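Local structure of sucrose 6(F)-phosphate phosphorylase (Thermoanaerobacterium thermosaccharolyticum DSM 571, 6S9V) at residues R64-I69 with D307-I312; V279-I284 with N288-H293; F403-K408 with G412-R417. The protein is a phosphorylase of the alpha-amylase superfamily, built on a closed barrel of eight parallel strands. All coordinates share one frame; numbering follows the deposited sequence.

Overall arrangement
Following the chain from the N terminus, residues 64-69 come first, in the loop after barrel strand 51-54. They meet residues 307-312, in the loop after strand 302-304, so contact 1 closes a span of more than two hundred residues at the C-terminal ends of the barrel strands. Within that span lies contact 2, a short local closure between helices 275-285 and 289-295 on the outside of the barrel; Ile312 reaches Leu280 and so links the two contacts. Contact 3 follows in series after barrel strand 388-392, folding helix 403-409 against residues 412-417. Arg417 probably hydrogen-bonds to His309 and Arg64, tying contact 3 to both loops of contact 1.

Contact 1: residues R64-I69 with D307-I312; sequences RGFAPI and DCHDGI. With SO4 (sulfate ion), chain E.
Phe66 and His309 reach toward each other from opposite directions, and their rings end nearly parallel, with only 10° between the planes. With centroids 5.4 Å apart, they are displaced so far that they barely overlap, and do not form a full offset stack: Phe66 CZ meets His309 NE2 at 3.6 Å, and Phe66 CE2 lies 4.0 Å from His309 CD2. Both imidazole nitrogens have polar partners here, ND1 a sulfate and NE2 a BTB molecule, both probably from the crystallisation liquor. With chi1 at 72°, His309 CG lies between the backbone N and the carbonyl carbon, which puts ND1 on the same side as the backbone N-H. The two grip one sulfate oxygen: His309 ND1 lies 2.6 Å from O4, and His309 N gives a longer bond of 3.2 Å to it, both nearly straight. The bonds of ND1 and NE2 limit the ring's rotation. Both segments are loops that follow strands of an alpha-amylase-type TIM barrel, at the C-terminal ends of the strands, where this family places its active-site pocket. His53 adds a further bond to the sulfate, and Asp310 OD1 shares the BTB oxygen with NE2. Asp310 also covers one face of the imidazole, its CG 3.5 Å above the plane. Phe66 supplies a flat apolar wall that asks for no hydrogen bond, its other contacts including Met98 and Arg209. Just before it, Gly65 has a phi of 104°, where a CB would press against the carbonyl O of Arg64, which calls for glycine.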
loop_
_atom_site.group_PDB
_atom_site.type_symbol
_atom_site.label_atom_id
_atom_site.label_comp_id
_atom_site.label_asym_id
_atom_site.label_seq_id
_atom_site.Cartn_x
_atom_site.Cartn_y
_atom_site.Cartn_z
ATOM N N ARG A 64 -9.279 -11.200 -1.490
ATOM C CA ARG A 64 -8.275 -11.578 -0.500
ATOM C C ARG A 64 -8.201 -10.583 0.651
ATOM O O ARG A 64 -7.167 -9.937 0.865
ATOM C CB ARG A 64 -6.903 -11.760 -1.157
ATOM C CG ARG A 64 -5.927 -12.440 -0.219
ATOM C CD ARG A 64 -4.677 -13.018 -0.898
ATOM N NE ARG A 64 -3.849 -13.632 0.131
ATOM C CZ ARG A 64 -2.691 -14.239 -0.071
ATOM N NH1 ARG A 64 -2.191 -14.349 -1.296
ATOM N NH2 ARG A 64 -2.034 -14.744 0.964
ATOM N N GLY A 65 -9.305 -10.458 1.391
ATOM C CA GLY A 65 -9.351 -9.685 2.605
ATOM C C GLY A 65 -10.041 -8.341 2.484
ATOM O O GLY A 65 -10.473 -7.794 3.504
ATOM N N PHE A 66 -10.159 -7.791 1.280
ATOM C CA PHE A 66 -10.659 -6.426 1.139
ATOM C C PHE A 66 -12.175 -6.362 0.962
ATOM O O PHE A 66 -12.696 -5.323 0.537
ATOM C CB PHE A 66 -9.937 -5.722 -0.006
ATOM C CG PHE A 66 -8.527 -5.334 0.333
ATOM C CD1 PHE A 66 -8.252 -4.116 0.929
ATOM C CD2 PHE A 66 -7.483 -6.203 0.089
ATOM C CE1 PHE A 66 -6.954 -3.761 1.247
ATOM C CE2 PHE A 66 -6.186 -5.863 0.405
ATOM C CZ PHE A 66 -5.916 -4.647 0.995
ATOM N N ALA A 67 -12.894 -7.432 1.314
ATOM C CA ALA A 67 -14.354 -7.414 1.452
ATOM C C ALA A 67 -14.701 -7.845 2.876
ATOM O O ALA A 67 -15.250 -8.934 3.102
ATOM C CB ALA A 67 -15.038 -8.313 0.424
ATOM N N PRO A 68 -14.371 -7.020 3.865
ATOM C CA PRO A 68 -14.499 -7.459 5.260
ATOM C C PRO A 68 -15.945 -7.605 5.707
ATOM O O PRO A 68 -16.791 -6.742 5.457
ATOM C CB PRO A 68 -13.786 -6.347 6.046
ATOM C CG PRO A 68 -13.915 -5.130 5.163
ATOM C CD PRO A 68 -13.794 -5.666 3.756
ATOM N N ILE A 69 -16.208 -8.701 6.413
ATOM C CA ILE A 69 -17.532 -8.983 6.966
ATOM C C ILE A 69 -17.720 -8.311 8.317
ATOM O O ILE A 69 -18.817 -7.839 8.635
ATOM C CB ILE A 69 -17.716 -10.513 7.064
ATOM C CG1 ILE A 69 -17.723 -11.132 5.661
ATOM C CG2 ILE A 69 -18.999 -10.874 7.814
ATOM C CD1 ILE A 69 -17.688 -12.650 5.664
ATOM N N ASP A 307 8.146 -2.955 -3.843
ATOM C CA ASP A 307 6.975 -3.787 -4.045
ATOM C C ASP A 307 5.982 -3.623 -2.890
ATOM O O ASP A 307 6.324 -3.178 -1.791
ATOM C CB ASP A 307 7.366 -5.265 -4.197
ATOM C CG ASP A 307 8.323 -5.758 -3.116
ATOM O OD1 ASP A 307 8.801 -4.948 -2.292
ATOM O OD2 ASP A 307 8.588 -6.984 -3.085
ATOM N N CYS A 308 4.728 -3.950 -3.181
ATOM C CA CYS A 308 3.663 -4.063 -2.189
ATOM C C CYS A 308 2.712 -5.150 -2.684
ATOM O O CYS A 308 3.044 -5.913 -3.596
ATOM C CB CYS A 308 2.980 -2.708 -1.968
ATOM S SG CYS A 308 2.033 -2.089 -3.373
ATOM N N HIS A 309 1.516 -5.223 -2.103
ATOM C CA HIS A 309 0.592 -6.291 -2.490
ATOM C C HIS A 309 -0.102 -6.021 -3.819
ATOM O O HIS A 309 -0.632 -6.959 -4.432
ATOM C CB HIS A 309 -0.464 -6.504 -1.409
ATOM C CG HIS A 309 -1.476 -5.405 -1.327
ATOM N ND1 HIS A 309 -1.188 -4.165 -0.802
ATOM C CD2 HIS A 309 -2.778 -5.364 -1.687
ATOM C CE1 HIS A 309 -2.265 -3.407 -0.849
ATOM N NE2 HIS A 309 -3.245 -4.111 -1.385
ATOM N N ASP A 310 -0.083 -4.779 -4.291
ATOM C CA ASP A 310 -0.583 -4.422 -5.608
ATOM C C ASP A 310 0.593 -4.387 -6.584
ATOM O O ASP A 310 1.688 -4.882 -6.285
ATOM C CB ASP A 310 -1.334 -3.088 -5.532
ATOM C CG ASP A 310 -2.636 -3.193 -4.755
ATOM O OD1 ASP A 310 -3.239 -4.278 -4.741
ATOM O OD2 ASP A 310 -3.053 -2.180 -4.147
ATOM N N GLY A 311 0.370 -3.835 -7.782
ATOM C CA GLY A 311 1.417 -3.722 -8.778
ATOM C C GLY A 311 2.190 -2.417 -8.692
ATOM O O GLY A 311 1.878 -1.511 -7.918
ATOM N N ILE A 312 3.229 -2.329 -9.523
ATOM C CA ILE A 312 4.086 -1.144 -9.593
ATOM C C ILE A 312 3.325 -0.025 -10.297
ATOM O O ILE A 312 2.932 -0.191 -11.456
ATOM C CB ILE A 312 5.408 -1.466 -10.314
ATOM C CG1 ILE A 312 6.156 -2.589 -9.581
ATOM C CG2 ILE A 312 6.262 -0.220 -10.420
ATOM C CD1 ILE A 312 7.188 -3.309 -10.446
HETATM S S SO4 E . 0.653 -2.085 0.995
HETATM O O1 SO4 E . 1.008 -1.011 0.070
HETATM O O2 SO4 E . -0.775 -2.004 1.284
HETATM O O3 SO4 E . 1.418 -1.937 2.231
HETATM O O4 SO4 E . 0.961 -3.381 0.414
#

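Contact 2: residues V279-I284 with N288-H293; sequences VLYTLI and NEMLYH
Tyr281 and Met290 both carry CG anti to the backbone N, with chi1 of 175° and -173°, and this sends each side chain across the groove between the two helices. Met290 then runs fully extended, carrying its sulfur to the tyrosine ring. The two chains cross at a slant: Met290 SD lies 4.1 Å from Tyr281 CD1 and 4.6 Å from the ring centroid, 32° off the ring normal. This is a Met-aromatic contact in which a polarisable sulfur meets the pi system, and a long unbranched chain is well suited to bridge the gap. Closer to the backbone, Met290 CB is 4.2 Å from Tyr281 CD1.

Thr282 plays the polar part. Its OG1 sits beside the backbone N, pointing back along the helix to donate to the carbonyl O of Thr278, and it lies 3.5 Å from Leu291 CB. The same oxygen accepts a hydrogen bond of 2.8 Å from water 1, which in turn accepts one from Leu291 N at 2.9 Å. Leu291 belongs to the first turn of its helix, where amides lack the usual carbonyl partner, so the water supplies an acceptor inside a buried interface. The methyl of Thr282 faces Asn288 at the turn, while Asn288 ND2 is held by the carbonyl O of Glu463.

Behind these residues, Leu291 and Val279 pack on helix 372-384, and Tyr281 on helix 324-336. The pair is an alpha-helical hairpin, its two segments roughly antiparallel, in the beta-alpha-beta crossover from strand 269-271 to strand 302-304, on the outer layer of the TIM barrel.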
loop_
_atom_site.group_PDB
_atom_site.type_symbol
_atom_site.label_atom_id
_atom_site.label_comp_id
_atom_site.label_asym_id
_atom_site.label_seq_id
_atom_site.Cartn_x
_atom_site.Cartn_y
_atom_site.Cartn_z
ATOM N N VAL A 279 12.799 4.014 -9.389
ATOM C CA VAL A 279 13.971 3.186 -9.136
ATOM C C VAL A 279 14.168 2.175 -10.258
ATOM O O VAL A 279 15.298 1.931 -10.698
ATOM C CB VAL A 279 13.859 2.514 -7.758
ATOM C CG1 VAL A 279 14.912 1.425 -7.605
ATOM C CG2 VAL A 279 14.023 3.565 -6.650
ATOM N N LEU A 280 13.079 1.591 -10.766
ATOM C CA LEU A 280 13.203 0.675 -11.902
ATOM C C LEU A 280 13.864 1.369 -13.086
ATOM O O LEU A 280 14.788 0.830 -13.711
ATOM C CB LEU A 280 11.832 0.145 -12.319
ATOM C CG LEU A 280 11.337 -1.193 -11.780
ATOM C CD1 LEU A 280 9.974 -1.469 -12.399
ATOM C CD2 LEU A 280 12.307 -2.331 -12.072
ATOM N N TYR A 281 13.361 2.555 -13.440
ATOM C CA TYR A 281 13.929 3.304 -14.555
ATOM C C TYR A 281 15.392 3.636 -14.307
ATOM O O TYR A 281 16.227 3.533 -15.218
ATOM C CB TYR A 281 13.115 4.580 -14.784
ATOM C CG TYR A 281 13.698 5.490 -15.837
ATOM C CD1 TYR A 281 14.669 6.435 -15.513
ATOM C CD2 TYR A 281 13.291 5.399 -17.158
ATOM C CE1 TYR A 281 15.216 7.263 -16.481
ATOM C CE2 TYR A 281 13.828 6.230 -18.135
ATOM C CZ TYR A 281 14.791 7.155 -17.790
ATOM O OH TYR A 281 15.324 7.969 -18.764
ATOM N N THR A 282 15.718 4.049 -13.078
ATOM C CA THR A 282 17.088 4.397 -12.729
ATOM C C THR A 282 18.043 3.249 -13.026
ATOM O O THR A 282 19.114 3.445 -13.615
ATOM C CB THR A 282 17.160 4.759 -11.239
ATOM O OG1 THR A 282 16.315 5.890 -10.962
ATOM C CG2 THR A 282 18.575 5.056 -10.836
ATOM N N LEU A 283 17.672 2.040 -12.604
ATOM C CA LEU A 283 18.551 0.884 -12.724
ATOM C C LEU A 283 18.561 0.324 -14.139
ATOM O O LEU A 283 19.622 -0.069 -14.642
ATOM C CB LEU A 283 18.121 -0.181 -11.719
ATOM C CG LEU A 283 18.190 0.312 -10.274
ATOM C CD1 LEU A 283 17.457 -0.638 -9.343
ATOM C CD2 LEU A 283 19.636 0.468 -9.842
ATOM N N ILE A 284 17.406 0.292 -14.807
ATOM C CA ILE A 284 17.358 -0.230 -16.171
ATOM C C ILE A 284 18.166 0.652 -17.117
ATOM O O ILE A 284 18.868 0.154 -18.006
ATOM C CB ILE A 284 15.898 -0.366 -16.647
ATOM C CG1 ILE A 284 15.221 -1.550 -15.951
ATOM C CG2 ILE A 284 15.843 -0.515 -18.172
ATOM C CD1 ILE A 284 13.720 -1.605 -16.149
ATOM N N ASN A 288 20.691 8.528 -13.130
ATOM C CA ASN A 288 20.143 9.015 -11.875
ATOM C C ASN A 288 19.215 10.211 -12.057
ATOM O O ASN A 288 18.680 10.711 -11.062
ATOM C CB ASN A 288 21.284 9.386 -10.909
ATOM C CG ASN A 288 22.054 10.632 -11.340
ATOM O OD1 ASN A 288 21.622 11.382 -12.223
ATOM N ND2 ASN A 288 23.191 10.875 -10.694
ATOM N N GLU A 289 18.981 10.655 -13.297
ATOM C CA GLU A 289 18.409 11.984 -13.513
ATOM C C GLU A 289 16.988 12.080 -12.973
ATOM O O GLU A 289 16.635 13.053 -12.292
ATOM C CB GLU A 289 18.434 12.332 -15.005
ATOM C CG GLU A 289 19.825 12.601 -15.552
ATOM C CD GLU A 289 19.828 13.414 -16.846
ATOM O OE1 GLU A 289 18.977 14.315 -17.007
ATOM O OE2 GLU A 289 20.694 13.145 -17.705
ATOM N N MET A 290 16.154 11.089 -13.273
ATOM C CA MET A 290 14.787 11.096 -12.764
ATOM C C MET A 290 14.764 10.966 -11.247
ATOM O O MET A 290 14.000 11.660 -10.567
ATOM C CB MET A 290 13.994 9.959 -13.399
ATOM C CG MET A 290 12.518 9.962 -13.069
ATOM S SD MET A 290 11.661 8.547 -13.780
ATOM C CE MET A 290 9.992 8.840 -13.184
ATOM N N LEU A 291 15.591 10.073 -10.702
ATOM C CA LEU A 291 15.651 9.890 -9.255
ATOM C C LEU A 291 16.095 11.170 -8.563
ATOM O O LEU A 291 15.505 11.587 -7.559
ATOM C CB LEU A 291 16.601 8.743 -8.920
ATOM C CG LEU A 291 16.904 8.516 -7.436
ATOM C CD1 LEU A 291 15.656 8.073 -6.691
ATOM C CD2 LEU A 291 18.030 7.488 -7.293
ATOM N N TYR A 292 17.153 11.799 -9.077
ATOM C CA TYR A 292 17.641 13.022 -8.456
ATOM C C TYR A 292 16.600 14.127 -8.537
ATOM O O TYR A 292 16.407 14.876 -7.572
ATOM C CB TYR A 292 18.958 13.439 -9.100
ATOM C CG TYR A 292 20.155 12.935 -8.315
ATOM C CD1 TYR A 292 20.221 11.611 -7.894
ATOM C CD2 TYR A 292 21.201 13.784 -7.982
ATOM C CE1 TYR A 292 21.303 11.138 -7.170
ATOM C CE2 TYR A 292 22.292 13.324 -7.263
ATOM C CZ TYR A 292 22.332 12.000 -6.854
ATOM O OH TYR A 292 23.407 11.538 -6.134
ATOM N N HIS A 293 15.913 14.250 -9.676
ATOM C CA HIS A 293 14.860 15.252 -9.774
ATOM C C HIS A 293 13.757 14.991 -8.758
ATOM O O HIS A 293 13.217 15.931 -8.162
ATOM C CB HIS A 293 14.263 15.277 -11.181
ATOM C CG HIS A 293 13.254 16.363 -11.381
ATOM N ND1 HIS A 293 13.588 17.700 -11.368
ATOM C CD2 HIS A 293 11.915 16.312 -11.576
ATOM C CE1 HIS A 293 12.502 18.426 -11.561
ATOM N NE2 HIS A 293 11.473 17.608 -11.688
HETATM O O HOH W 1 16.729 8.133 -12.519
#

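Contact 3: residues F403-K408 with G412-R417; sequences FEAVKK and GREINR. With SO4 (sulfate ion), chain I.
Ile415 meets helix 403-409 with most of its length. Its CB comes first, 3.6 Å from Val406 CG2; its CG1, set anti to the backbone N (chi1 -162°), continues past that same methyl at 4.0 Å; and the extended chain ends with CD1 4.1 Å from Phe403 CE1. Val406 and Ile415 lie side by side and point the same way, as do Phe403 and Ile415, so the isoleucine works like a strip laid along the helix. Beta-branching suits both aliphatic residues: it brings methyl bulk close to the backbone, and the Val406 CG2 branch also reaches the Gly412 carbonyl O. The same face of the helix is extended by Ala405, whose small methyl lets Glu414 come close, the two CB atoms being 4.0 Å apart.

The far side of residues 412-417 is quite different. Arg417 runs extended from CG to NE and presents one edge of its guanidinium group to a sulfate ion, whose sulfur lies in the guanidinium plane. Arg417 NH1 bonds O4 at 3.1 Å and Arg417 NH2 bonds O2 at 3.0 Å, nearly straight at 166° and 160°. This two-pronged grip helps to set how the ion is turned. Arg413 lays its CB over a face of that guanidinium group, 3.8 Å above the plane, and adds a weak bond from its NH1 to O3; Lys173 NZ also hydrogen-bonds the sulfate. Positive groups gathered in this way probably stabilise the anion. The result is a short helix and 3-10 turn packed by apolar side chains on one side, with arginines that hold a sulfate, probably from the crystallisation liquor, at the other, in the loop region after barrel strand 388-392.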
loop_
_atom_site.group_PDB
_atom_site.type_symbol
_atom_site.label_atom_id
_atom_site.label_comp_id
_atom_site.label_asym_id
_atom_site.label_seq_id
_atom_site.Cartn_x
_atom_site.Cartn_y
_atom_site.Cartn_z
ATOM N N PHE A 403 4.013 -17.833 -11.656
ATOM C CA PHE A 403 3.211 -18.132 -12.837
ATOM C C PHE A 403 2.160 -19.199 -12.555
ATOM O O PHE A 403 1.079 -19.170 -13.158
ATOM C CB PHE A 403 4.110 -18.578 -13.996
ATOM C CG PHE A 403 5.025 -17.502 -14.493
ATOM C CD1 PHE A 403 4.512 -16.307 -14.968
ATOM C CD2 PHE A 403 6.395 -17.685 -14.493
ATOM C CE1 PHE A 403 5.350 -15.310 -15.426
ATOM C CE2 PHE A 403 7.239 -16.691 -14.953
ATOM C CZ PHE A 403 6.714 -15.504 -15.422
ATOM N N GLU A 404 2.446 -20.146 -11.657
ATOM C CA GLU A 404 1.455 -21.170 -11.345
ATOM C C GLU A 404 0.180 -20.539 -10.806
ATOM O O GLU A 404 -0.929 -20.888 -11.231
ATOM C CB GLU A 404 2.008 -22.165 -10.322
ATOM C CG GLU A 404 0.974 -23.218 -9.922
ATOM C CD GLU A 404 1.468 -24.188 -8.870
ATOM O OE1 GLU A 404 2.348 -23.812 -8.066
ATOM O OE2 GLU A 404 0.950 -25.325 -8.840
ATOM N N ALA A 405 0.319 -19.597 -9.869
ATOM C CA ALA A 405 -0.850 -18.941 -9.296
ATOM C C ALA A 405 -1.593 -18.134 -10.352
ATOM O O ALA A 405 -2.826 -18.039 -10.320
ATOM C CB ALA A 405 -0.431 -18.052 -8.126
ATOM N N VAL A 406 -0.858 -17.537 -11.296
ATOM C CA VAL A 406 -1.504 -16.804 -12.380
ATOM C C VAL A 406 -2.279 -17.758 -13.274
ATOM O O VAL A 406 -3.445 -17.511 -13.607
ATOM C CB VAL A 406 -0.463 -16.009 -13.191
ATOM C CG1 VAL A 406 -1.114 -15.393 -14.409
ATOM C CG2 VAL A 406 0.183 -14.926 -12.328
ATOM N N LYS A 407 -1.643 -18.857 -13.687
ATOM C CA LYS A 407 -2.315 -19.806 -14.571
ATOM C C LYS A 407 -3.529 -20.430 -13.896
ATOM O O LYS A 407 -4.576 -20.610 -14.534
ATOM C CB LYS A 407 -1.346 -20.901 -15.024
ATOM C CG LYS A 407 -1.976 -21.868 -16.033
ATOM C CD LYS A 407 -1.089 -23.060 -16.362
ATOM C CE LYS A 407 0.193 -22.643 -17.059
ATOM N NZ LYS A 407 0.903 -23.810 -17.661
ATOM N N LYS A 408 -3.413 -20.779 -12.613
ATOM C CA LYS A 408 -4.506 -21.470 -11.936
ATOM C C LYS A 408 -5.663 -20.527 -11.630
ATOM O O LYS A 408 -6.829 -20.870 -11.859
ATOM C CB LYS A 408 -4.007 -22.132 -10.650
ATOM C CG LYS A 408 -3.251 -23.435 -10.865
ATOM C CD LYS A 408 -3.193 -24.246 -9.571
ATOM C CE LYS A 408 -2.097 -25.304 -9.597
ATOM N NZ LYS A 408 -2.390 -26.405 -10.557
ATOM N N GLY A 412 -4.080 -11.872 -12.462
ATOM C CA GLY A 412 -2.735 -11.403 -12.718
ATOM C C GLY A 412 -2.002 -10.947 -11.475
ATOM O O GLY A 412 -0.786 -11.139 -11.368
ATOM N N ARG A 413 -2.714 -10.349 -10.514
ATOM C CA ARG A 413 -2.033 -9.812 -9.343
ATOM C C ARG A 413 -1.492 -10.903 -8.429
ATOM O O ARG A 413 -0.629 -10.618 -7.589
ATOM C CB ARG A 413 -2.957 -8.900 -8.533
ATOM C CG ARG A 413 -3.248 -7.558 -9.191
ATOM C CD ARG A 413 -4.130 -6.697 -8.302
ATOM N NE ARG A 413 -4.637 -5.521 -9.000
ATOM C CZ ARG A 413 -5.748 -5.512 -9.732
ATOM N NH1 ARG A 413 -6.472 -6.617 -9.866
ATOM N NH2 ARG A 413 -6.137 -4.395 -10.331
ATOM N N GLU A 414 -1.973 -12.139 -8.575
ATOM C CA GLU A 414 -1.433 -13.250 -7.800
ATOM C C GLU A 414 0.009 -13.575 -8.174
ATOM O O GLU A 414 0.653 -14.349 -7.457
ATOM C CB GLU A 414 -2.332 -14.482 -7.963
ATOM C CG GLU A 414 -3.477 -14.548 -6.935
ATOM C CD GLU A 414 -3.002 -14.963 -5.540
ATOM O OE1 GLU A 414 -2.221 -15.937 -5.450
ATOM O OE2 GLU A 414 -3.398 -14.316 -4.533
ATOM N N ILE A 415 0.543 -12.984 -9.249
ATOM C CA ILE A 415 1.943 -13.192 -9.617
ATOM C C ILE A 415 2.866 -12.786 -8.484
ATOM O O ILE A 415 3.975 -13.317 -8.345
ATOM C CB ILE A 415 2.260 -12.407 -10.906
ATOM C CG1 ILE A 415 3.535 -12.927 -11.567
ATOM C CG2 ILE A 415 2.408 -10.910 -10.601
ATOM C CD1 ILE A 415 3.735 -12.386 -12.969
ATOM N N ASN A 416 2.422 -11.841 -7.658
ATOM C CA ASN A 416 3.215 -11.220 -6.606
ATOM C C ASN A 416 2.612 -11.490 -5.228
ATOM O O ASN A 416 2.824 -10.717 -4.292
ATOM C CB ASN A 416 3.314 -9.716 -6.883
ATOM C CG ASN A 416 4.256 -8.990 -5.946
ATOM O OD1 ASN A 416 5.362 -9.450 -5.664
ATOM N ND2 ASN A 416 3.816 -7.835 -5.455
ATOM N N ARG A 417 1.866 -12.589 -5.077
ATOM C CA ARG A 417 1.198 -12.913 -3.815
ATOM C C ARG A 417 1.370 -14.381 -3.416
ATOM O O ARG A 417 0.498 -14.959 -2.756
ATOM C CB ARG A 417 -0.285 -12.550 -3.886
ATOM C CG ARG A 417 -0.547 -11.076 -4.202
ATOM C CD ARG A 417 -2.018 -10.781 -4.371
ATOM N NE ARG A 417 -2.259 -9.347 -4.508
ATOM C CZ ARG A 417 -3.441 -8.811 -4.775
ATOM N NH1 ARG A 417 -4.504 -9.588 -4.958
ATOM N NH2 ARG A 417 -3.559 -7.500 -4.871
HETATM S S SO4 I . -7.216 -7.691 -6.308
HETATM O O1 SO4 I . -8.470 -7.015 -6.617
HETATM O O2 SO4 I . -6.184 -6.690 -6.051
HETATM O O3 SO4 I . -6.827 -8.532 -7.437
HETATM O O4 SO4 I . -7.376 -8.533 -5.124
#